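PDB 3OOV: methyl-accepting chemotaxis protein, putative from Geobacter sulfurreducens, which is probably a chemoreceptor involved in chemotaxis signalling, its crystallised fragment containing a GAF domain, a fold that in many relatives senses small molecules. Local coordinates for residues 120-124 with 125-129; 105-108 with 109-112. All coordinates share one frame; numbering follows the deposited sequence.

In the fold
From the N terminus, the chain runs through helices 7-13 and 17-31 and strands 36-42, 48-55 and 66-68, then passes by way of helix 74-82 to strand 86-88, at one margin of the antiparallel sheet. Contact 2 follows in the long loop that leads to strand 115-122. Contact 1 then closes the hairpin of strands 115-122 and 125-133, packed on the final helix 143-167. The two lie in series, neither nesting nor crossing, with centres about 23 Å apart on opposite sides of the chain's centre. Contact 2 shapes a loop whose I107 and L110 pack on strands 48-55 and 66-68; contact 1 joins neighbouring strands within the sheet.

Contact 1: 120-124 with 125-129; sequences IVVKG and EAIGV
V122 and E125 close a type I' turn in a tight antiparallel hairpin: V122 N reaches E125 O at 2.8 Å, and E125 N returns the bond to V122 O at the same length. Beyond the non-hydrogen-bonded pair V121 and A126, a beta bulge sets I127 and G128 together opposite I120, whose O receives I127 N at 2.9 Å while its N gives a nearly straight bond (174°) to G128 O.

The end of I127 reaches across to the other strand. Its CG1 sits between backbone N and carbonyl carbon (chi1 60°); this torsion, with an extended second one (169°), brings CD1 to V122 CG2, 3.7 Å away. I127 CG1 meets I120 CG2 at 4.0 Å, the two chains crossing at about a right angle. The other branch of I120 lays CD1 alongside V129 N at 3.6 Å. Cutting I120 back to an alanine removes both branches, which would probably leave I127 CG1 without its apolar mate and open a gap beside the V129 backbone.

Backbone bonds thus fix the turn and its register, while I120, V122 and I127 offer a largely apolar surface to S157, I160 and V161 of helix 143-167, joined by a hydrogen bond between S157 OG and V121 O.

Contact 2: 105-108 with 109-112; sequences DAIR and ALRS
R111 reaches back along the loop to grip the backbone carbonyl of D105. Both bonds end on one atom: NE of R111 lies 2.9 Å from D105 O, and NH2 of R111 lies 3.1 Å from the same oxygen. Both are somewhat bent (156° from NE, 144° from NH2), as expected when two donors share one acceptor. This side-on grip has D105 O at the edge of the guanidinium, in its plane, although NE stands above the carbonyl plane whereas NH2 lies on a lone pair. With CG anti to the carbonyl carbon (chi1 -80°), the chain runs extended to NE, and on its way R111 CG passes 3.4 Å from I107 O.

Backbone bonds make the curl that brings the arginine there. L110 N donates to I107 O at 3.0 Å, and R111 N to R108 O at 3.1 Å, giving two successive 3-10 turns. R135 reinforces them from outside, its NH1 and NH2 bonding to R108 O and A109 O. A glycerol, probably from the crystallisation liquor, bonds to A109 O, L110 O and S112 N.

Apolar contacts place this loop, between strands 86-88 and 115-122, on the sheet. I107 CG2 comes to 4.2 Å from A109 CB, and I107 CB to L110 CG at the same separation; I107 and L110 pack on F51 of strand 48-55 and L67 of strand 66-68. R108 bends away, though its CG still touches R111 NH1 at 3.7 Å.

The R111 guanidinium thus uses two N-H groups on a neutral carbonyl oxygen, as R108 gives NH1 to A58 O. The grip on D105 O fixes the direction of the R111 guanidinium and probably restricts its turning, pinning the curl without a salt bridge between its residues.

Contact 1: 120-124 with 125-129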
# COMPACT_ATOMS: atom_id res chain seq x y z
N ILE A 120 -0.83 12.19 1.79
CA ILE A 120 -0.91 13.30 0.83
C ILE A 120 0.54 13.62 0.50
O ILE A 120 1.33 13.91 1.38
CB ILE A 120 -1.60 14.52 1.47
CG1 ILE A 120 -3.07 14.13 1.89
CG2 ILE A 120 -1.53 15.76 0.47
CD1 ILE A 120 -3.67 15.04 2.97
N VAL A 121 0.93 13.52 -0.76
CA VAL A 121 2.36 13.51 -1.06
C VAL A 121 2.61 14.66 -1.98
O VAL A 121 1.94 14.83 -3.02
CB VAL A 121 2.85 12.16 -1.71
CG1 VAL A 121 4.34 12.25 -2.12
CG2 VAL A 121 2.64 10.96 -0.75
N VAL A 122 3.58 15.49 -1.58
CA VAL A 122 4.05 16.59 -2.44
C VAL A 122 5.55 16.38 -2.72
O VAL A 122 6.34 16.20 -1.81
CB VAL A 122 3.69 17.96 -1.81
CG1 VAL A 122 4.66 19.07 -2.27
CG2 VAL A 122 2.24 18.31 -2.14
N LYS A 123 5.89 16.29 -4.01
CA LYS A 123 7.26 16.10 -4.48
C LYS A 123 8.05 15.03 -3.72
O LYS A 123 9.16 15.27 -3.22
CB LYS A 123 8.04 17.45 -4.52
CG LYS A 123 7.97 18.15 -5.93
CD LYS A 123 6.92 19.29 -6.06
CE LYS A 123 7.57 20.70 -5.86
NZ LYS A 123 6.58 21.88 -5.71
N GLY A 124 7.47 13.84 -3.62
CA GLY A 124 8.13 12.76 -2.89
C GLY A 124 8.16 12.86 -1.37
O GLY A 124 8.80 12.01 -0.72
N GLU A 125 7.47 13.85 -0.77
CA GLU A 125 7.35 13.84 0.71
C GLU A 125 5.88 13.88 1.17
O GLU A 125 5.07 14.61 0.57
CB GLU A 125 8.16 14.99 1.36
CG GLU A 125 9.22 15.63 0.43
CD GLU A 125 10.61 15.79 1.06
OE1 GLU A 125 11.32 14.75 1.19
OE2 GLU A 125 11.00 16.94 1.41
N ALA A 126 5.55 13.11 2.21
CA ALA A 126 4.23 13.19 2.81
C ALA A 126 4.13 14.51 3.55
O ALA A 126 5.02 14.89 4.33
CB ALA A 126 4.01 12.07 3.79
N ILE A 127 3.06 15.22 3.28
CA ILE A 127 2.77 16.37 4.12
C ILE A 127 1.50 16.22 4.98
O ILE A 127 1.17 17.13 5.72
CB ILE A 127 2.73 17.62 3.27
CG1 ILE A 127 1.66 17.50 2.20
CG2 ILE A 127 4.15 17.83 2.63
CD1 ILE A 127 1.39 18.83 1.47
N GLY A 128 0.78 15.10 4.86
CA GLY A 128 -0.37 14.86 5.73
C GLY A 128 -1.02 13.54 5.29
O GLY A 128 -0.43 12.87 4.49
N VAL A 129 -2.23 13.23 5.77
CA VAL A 129 -2.95 11.99 5.50
C VAL A 129 -4.47 12.19 5.36
O VAL A 129 -5.09 13.06 6.04
CB VAL A 129 -2.66 10.82 6.58
CG1 VAL A 129 -1.17 10.47 6.69
CG2 VAL A 129 -3.15 11.19 7.97

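Contact 2: 105-108 with 109-112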
# COMPACT_ATOMS: atom_id res chain seq x y z
N ASP A 105 -6.25 7.66 20.47
CA ASP A 105 -7.38 6.78 20.74
C ASP A 105 -8.42 7.42 21.68
O ASP A 105 -9.41 6.79 22.04
CB ASP A 105 -6.88 5.44 21.29
CG ASP A 105 -6.38 5.53 22.73
OD1 ASP A 105 -6.05 4.45 23.27
OD2 ASP A 105 -6.29 6.63 23.34
N ALA A 106 -8.19 8.69 22.03
CA ALA A 106 -9.16 9.49 22.77
C ALA A 106 -10.10 10.19 21.77
O ALA A 106 -11.06 10.83 22.18
CB ALA A 106 -8.43 10.57 23.64
N ILE A 107 -9.82 10.08 20.45
CA ILE A 107 -10.62 10.80 19.47
C ILE A 107 -11.59 9.83 18.76
O ILE A 107 -11.14 8.92 18.00
CB ILE A 107 -9.74 11.51 18.45
CG1 ILE A 107 -8.46 12.04 19.16
CG2 ILE A 107 -10.52 12.55 17.56
CD1 ILE A 107 -8.05 13.48 18.91
N ARG A 108 -12.89 10.08 18.89
CA ARG A 108 -13.92 9.22 18.29
C ARG A 108 -13.74 9.11 16.78
O ARG A 108 -13.97 8.04 16.20
CB ARG A 108 -15.35 9.73 18.57
CG ARG A 108 -15.88 9.33 19.98
CD ARG A 108 -17.38 9.84 20.16
NE ARG A 108 -17.39 11.31 20.14
CZ ARG A 108 -17.99 12.09 19.26
NH1 ARG A 108 -18.67 11.60 18.22
NH2 ARG A 108 -17.88 13.39 19.42
N ALA A 109 -13.30 10.20 16.15
CA ALA A 109 -13.26 10.29 14.70
C ALA A 109 -12.22 9.31 14.16
O ALA A 109 -12.35 8.92 13.01
CB ALA A 109 -12.93 11.73 14.25
N LEU A 110 -11.22 8.98 15.00
CA LEU A 110 -10.09 8.12 14.71
C LEU A 110 -10.22 6.70 15.27
O LEU A 110 -9.27 5.89 15.10
CB LEU A 110 -8.77 8.72 15.28
CG LEU A 110 -8.39 10.09 14.70
CD1 LEU A 110 -7.01 10.49 15.16
CD2 LEU A 110 -8.43 10.09 13.14
N ARG A 111 -11.34 6.38 15.91
CA ARG A 111 -11.45 5.07 16.56
C ARG A 111 -11.98 3.90 15.70
O ARG A 111 -12.35 2.91 16.24
CB ARG A 111 -12.35 5.17 17.78
CG ARG A 111 -11.71 5.71 18.98
CD ARG A 111 -12.78 5.69 20.03
NE ARG A 111 -12.19 6.26 21.21
CZ ARG A 111 -12.88 6.80 22.19
NH1 ARG A 111 -14.21 6.82 22.14
NH2 ARG A 111 -12.23 7.32 23.22
N SER A 112 -12.03 4.01 14.39
CA SER A 112 -12.52 2.90 13.60
C SER A 112 -11.57 1.72 13.76
O SER A 112 -10.36 1.89 13.90
CB SER A 112 -12.62 3.33 12.17
OG SER A 112 -13.38 2.39 11.44